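Local coordinates for protein SidF, inhibitor of growth family, member 3 (Legionella pneumophila subsp. pneumophila, PDB 4FYE) that acts as a phosphoinositide phosphatase, probably removing the 3-phosphate from the inositol ring of membrane lipids such as phosphatidylinositol 3,4,5-trisphosphate, at residues 379-384 and 545-550. The protein carries 1 engineered substitution. Residues are numbered along the deposited sequence; the frame is centred on the assembly and turned at random.
Sequences YVRQMM and AIYELH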
ATOM      1  N   TYR A 379      -0.542  17.231  -5.409  1.00 59.85           N
ATOM      2  CA  TYR A 379       0.630  17.496  -4.583  1.00 55.32           C
ATOM      3  C   TYR A 379       1.630  16.357  -4.586  1.00 55.96           C
ATOM      4  O   TYR A 379       2.845  16.573  -4.459  1.00 56.62           O
ATOM      5  CB  TYR A 379       0.207  17.755  -3.159  1.00 53.99           C
ATOM      6  CG  TYR A 379      -0.508  19.064  -2.941  1.00 57.97           C
ATOM      7  CD1 TYR A 379      -1.042  19.781  -4.012  1.00 60.95           C
ATOM      8  CD2 TYR A 379      -0.646  19.598  -1.669  1.00 57.34           C
ATOM      9  CE1 TYR A 379      -1.680  20.996  -3.831  1.00 60.22           C
ATOM     10  CE2 TYR A 379      -1.344  20.772  -1.488  1.00 62.07           C
ATOM     11  CZ  TYR A 379      -1.832  21.452  -2.576  1.00 58.91           C
ATOM     12  OH  TYR A 379      -2.439  22.613  -2.413  1.00 70.39           O
ATOM     13  N   VAL A 380       1.119  15.140  -4.694  1.00 52.57           N
ATOM     14  CA  VAL A 380       1.965  13.985  -4.512  1.00 49.40           C
ATOM     15  C   VAL A 380       2.676  13.816  -5.829  1.00 51.23           C
ATOM     16  O   VAL A 380       3.916  13.700  -5.871  1.00 55.25           O
ATOM     17  CB  VAL A 380       1.150  12.733  -4.086  1.00 52.08           C
ATOM     18  CG1 VAL A 380       1.947  11.470  -4.330  1.00 55.28           C
ATOM     19  CG2 VAL A 380       0.696  12.808  -2.627  1.00 45.43           C
ATOM     20  N   ARG A 381       1.916  13.883  -6.918  1.00 51.35           N
ATOM     21  CA  ARG A 381       2.509  13.806  -8.253  1.00 54.20           C
ATOM     22  C   ARG A 381       3.593  14.890  -8.502  1.00 56.72           C
ATOM     23  O   ARG A 381       4.608  14.627  -9.106  1.00 57.80           O
ATOM     24  CB  ARG A 381       1.396  13.759  -9.310  1.00 54.64           C
ATOM     25  CG  ARG A 381       1.555  14.669 -10.499  1.00 65.75           C
ATOM     26  CD  ARG A 381       2.438  14.072 -11.558  1.00 65.65           C
ATOM     27  NE  ARG A 381       3.404  15.053 -12.042  1.00 74.86           N
ATOM     28  CZ  ARG A 381       3.404  16.375 -11.823  1.00 77.84           C
ATOM     29  NH1 ARG A 381       2.457  16.971 -11.111  1.00 85.72           N
ATOM     30  NH2 ARG A 381       4.376  17.117 -12.333  1.00 70.81           N
ATOM     31  N   GLN A 382       3.420  16.073  -7.950  1.00 58.15           N
ATOM     32  CA  GLN A 382       4.403  17.138  -8.117  1.00 63.61           C
ATOM     33  C   GLN A 382       5.677  16.882  -7.277  1.00 64.99           C
ATOM     34  O   GLN A 382       6.823  17.056  -7.768  1.00 64.04           O
ATOM     35  CB  GLN A 382       3.717  18.459  -7.768  1.00 70.34           C
ATOM     36  CG  GLN A 382       4.605  19.642  -7.463  1.00 81.14           C
ATOM     37  CD  GLN A 382       3.834  20.958  -7.353  1.00 90.73           C
ATOM     38  OE1 GLN A 382       4.375  22.020  -7.704  1.00 93.88           O
ATOM     39  NE2 GLN A 382       2.562  20.898  -6.897  1.00 84.48           N
ATOM     40  N   MET A 383       5.491  16.447  -6.027  1.00 62.29           N
ATOM     41  CA  MET A 383       6.638  16.142  -5.159  1.00 62.33           C
ATOM     42  C   MET A 383       7.430  14.867  -5.618  1.00 60.56           C
ATOM     43  O   MET A 383       8.653  14.847  -5.605  1.00 59.30           O
ATOM     44  CB  MET A 383       6.239  16.137  -3.667  1.00 58.94           C
ATOM     45  CG  MET A 383       5.401  17.329  -3.207  1.00 61.19           C
ATOM     46  SD  MET A 383       6.065  19.024  -3.436  1.00 75.13           S
ATOM     47  CE  MET A 383       6.204  19.164  -5.188  1.00 72.70           C
ATOM     48  N   MET A 384       6.729  13.829  -6.056  1.00 56.56           N
ATOM     49  CA  MET A 384       7.395  12.702  -6.690  1.00 55.67           C
ATOM     50  C   MET A 384       8.260  13.156  -7.851  1.00 57.53           C
ATOM     51  O   MET A 384       9.422  12.720  -7.971  1.00 56.87           O
ATOM     52  CB  MET A 384       6.395  11.598  -7.148  1.00 49.94           C
ATOM     53  CG  MET A 384       5.760  10.792  -6.007  1.00 47.01           C
ATOM     54  SD  MET A 384       4.637   9.520  -6.648  0.80 42.21           S
ATOM     55  CE  MET A 384       5.887   8.635  -7.545  1.00 49.52           C
ATOM     56  N   ALA A 545       4.875  21.368 -21.631  1.00 80.15           N
ATOM     57  CA  ALA A 545       5.348  21.070 -22.977  1.00 84.52           C
ATOM     58  C   ALA A 545       5.729  19.596 -23.093  1.00 84.17           C
ATOM     59  O   ALA A 545       5.511  18.957 -24.134  1.00 86.34           O
ATOM     60  CB  ALA A 545       6.503  21.987 -23.381  1.00 82.71           C
ATOM     61  N   ILE A 546       6.291  19.069 -22.001  1.00 84.75           N
ATOM     62  CA  ILE A 546       6.579  17.631 -21.826  1.00 77.65           C
ATOM     63  C   ILE A 546       5.317  16.775 -21.968  1.00 75.38           C
ATOM     64  O   ILE A 546       5.295  15.780 -22.715  1.00 73.34           O
ATOM     65  CB  ILE A 546       7.253  17.388 -20.466  1.00 76.87           C
ATOM     66  CG1 ILE A 546       8.656  17.988 -20.496  1.00 78.28           C
ATOM     67  CG2 ILE A 546       7.323  15.898 -20.134  1.00 74.32           C
ATOM     68  CD1 ILE A 546       9.383  18.023 -19.174  1.00 71.15           C
ATOM     69  N   TYR A 547       4.255  17.166 -21.269  1.00 73.31           N
ATOM     70  CA  TYR A 547       2.982  16.515 -21.474  1.00 73.68           C
ATOM     71  C   TYR A 547       2.563  16.534 -22.954  1.00 77.91           C
ATOM     72  O   TYR A 547       2.152  15.491 -23.499  1.00 73.94           O
ATOM     73  CB  TYR A 547       1.917  17.164 -20.596  1.00 72.77           C
ATOM     74  CG  TYR A 547       1.989  16.731 -19.159  1.00 69.39           C
ATOM     75  CD1 TYR A 547       2.155  15.391 -18.837  1.00 67.08           C
ATOM     76  CD2 TYR A 547       1.856  17.657 -18.110  1.00 71.09           C
ATOM     77  CE1 TYR A 547       2.208  14.976 -17.510  1.00 64.72           C
ATOM     78  CE2 TYR A 547       1.899  17.257 -16.773  1.00 66.93           C
ATOM     79  CZ  TYR A 547       2.076  15.912 -16.472  1.00 65.97           C
ATOM     80  OH  TYR A 547       2.143  15.461 -15.140  1.00 66.57           O
ATOM     81  N   GLU A 548       2.716  17.708 -23.598  1.00 85.83           N
ATOM     82  CA  GLU A 548       2.264  17.933 -24.986  1.00 90.98           C
ATOM     83  C   GLU A 548       2.926  16.880 -25.855  1.00 87.53           C
ATOM     84  O   GLU A 548       2.309  16.322 -26.766  1.00 86.70           O
ATOM     85  CB  GLU A 548       2.641  19.343 -25.495  1.00100.58           C
ATOM     86  CG  GLU A 548       1.646  20.475 -25.215  1.00110.53           C
ATOM     87  CD  GLU A 548       0.791  20.870 -26.432  1.00120.84           C
ATOM     88  OE1 GLU A 548       1.309  21.553 -27.359  1.00127.53           O
ATOM     89  OE2 GLU A 548      -0.419  20.523 -26.450  1.00117.72           O
ATOM     90  N   LEU A 549       4.185  16.595 -25.529  1.00 83.00           N
ATOM     91  CA  LEU A 549       4.980  15.622 -26.274  1.00 82.67           C
ATOM     92  C   LEU A 549       4.500  14.193 -26.012  1.00 82.06           C
ATOM     93  O   LEU A 549       4.307  13.405 -26.971  1.00 80.15           O
ATOM     94  CB  LEU A 549       6.458  15.803 -25.940  1.00 81.31           C
ATOM     95  CG  LEU A 549       7.049  17.093 -26.529  1.00 86.90           C
ATOM     96  CD1 LEU A 549       8.501  17.321 -26.097  1.00 87.71           C
ATOM     97  CD2 LEU A 549       6.924  17.097 -28.049  1.00 86.64           C
ATOM     98  N   HIS A 550       4.282  13.878 -24.720  1.00 76.44           N
ATOM     99  CA  HIS A 550       3.699  12.607 -24.348  1.00 75.54           C
ATOM    100  C   HIS A 550       2.415  12.404 -25.093  1.00 75.08           C
ATOM    101  O   HIS A 550       2.185  11.331 -25.659  1.00 75.66           O
ATOM    102  CB  HIS A 550       3.484  12.454 -22.827  1.00 74.42           C
ATOM    103  CG  HIS A 550       4.719  11.942 -22.077  1.00 73.74           C
ATOM    104  ND1 HIS A 550       5.294  10.751 -22.338  1.00 74.24           N
ATOM    105  CD2 HIS A 550       5.486  12.517 -21.070  1.00 73.61           C
ATOM    106  CE1 HIS A 550       6.388  10.575 -21.562  1.00 75.12           C
ATOM    107  NE2 HIS A 550       6.501  11.654 -20.782  1.00 77.38           N
TER
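R381 bends at its second and third torsions (chi2 83°), and this kink carries its guanidinium out toward the hydroxyl of Y547. The phenol comes from the opposite direction. Its first torsion, -78°, turns the ring away from the carbonyl carbon and to the side of the backbone N, and from there the ring points its hydroxyl at the guanidinium. The meeting is narrow: Y547 OH is the atom of the tyrosine that touches, and it sits over one face of the guanidinium, 3.3 Å above the plane and displaced toward the rim. R381 NE lies 3.4 Å from Y547 OH, with R381 CZ at 3.7 Å from the same oxygen. The guanidinium and phenol planes are 59° apart, so the two groups do not stack. The close N–O pair is not a hydrogen bond either, because the angle is poor. Both polar ends find their partners elsewhere. R381 NE forms a salt bridge with D385 on its own helix, and R381 NH2 forms another with E543, one turn before Y547. These two carboxylates probably fix the rotation of the guanidinium and offset its charge. Y547 OH is hydrogen-bonded to Q440 of helix 438-458, a residue that R381 also touches. R381 also touches M414 of strand 402-416, against which M384 packs as well. The contact thus joins helix 373-387 to the long helix 522-583, within its predicted coiled-coil part. It is a polar junction between helices, with an interhelical salt bridge from R381 to E543 beside it, in the mixed alpha-beta phosphatase domain of SidF.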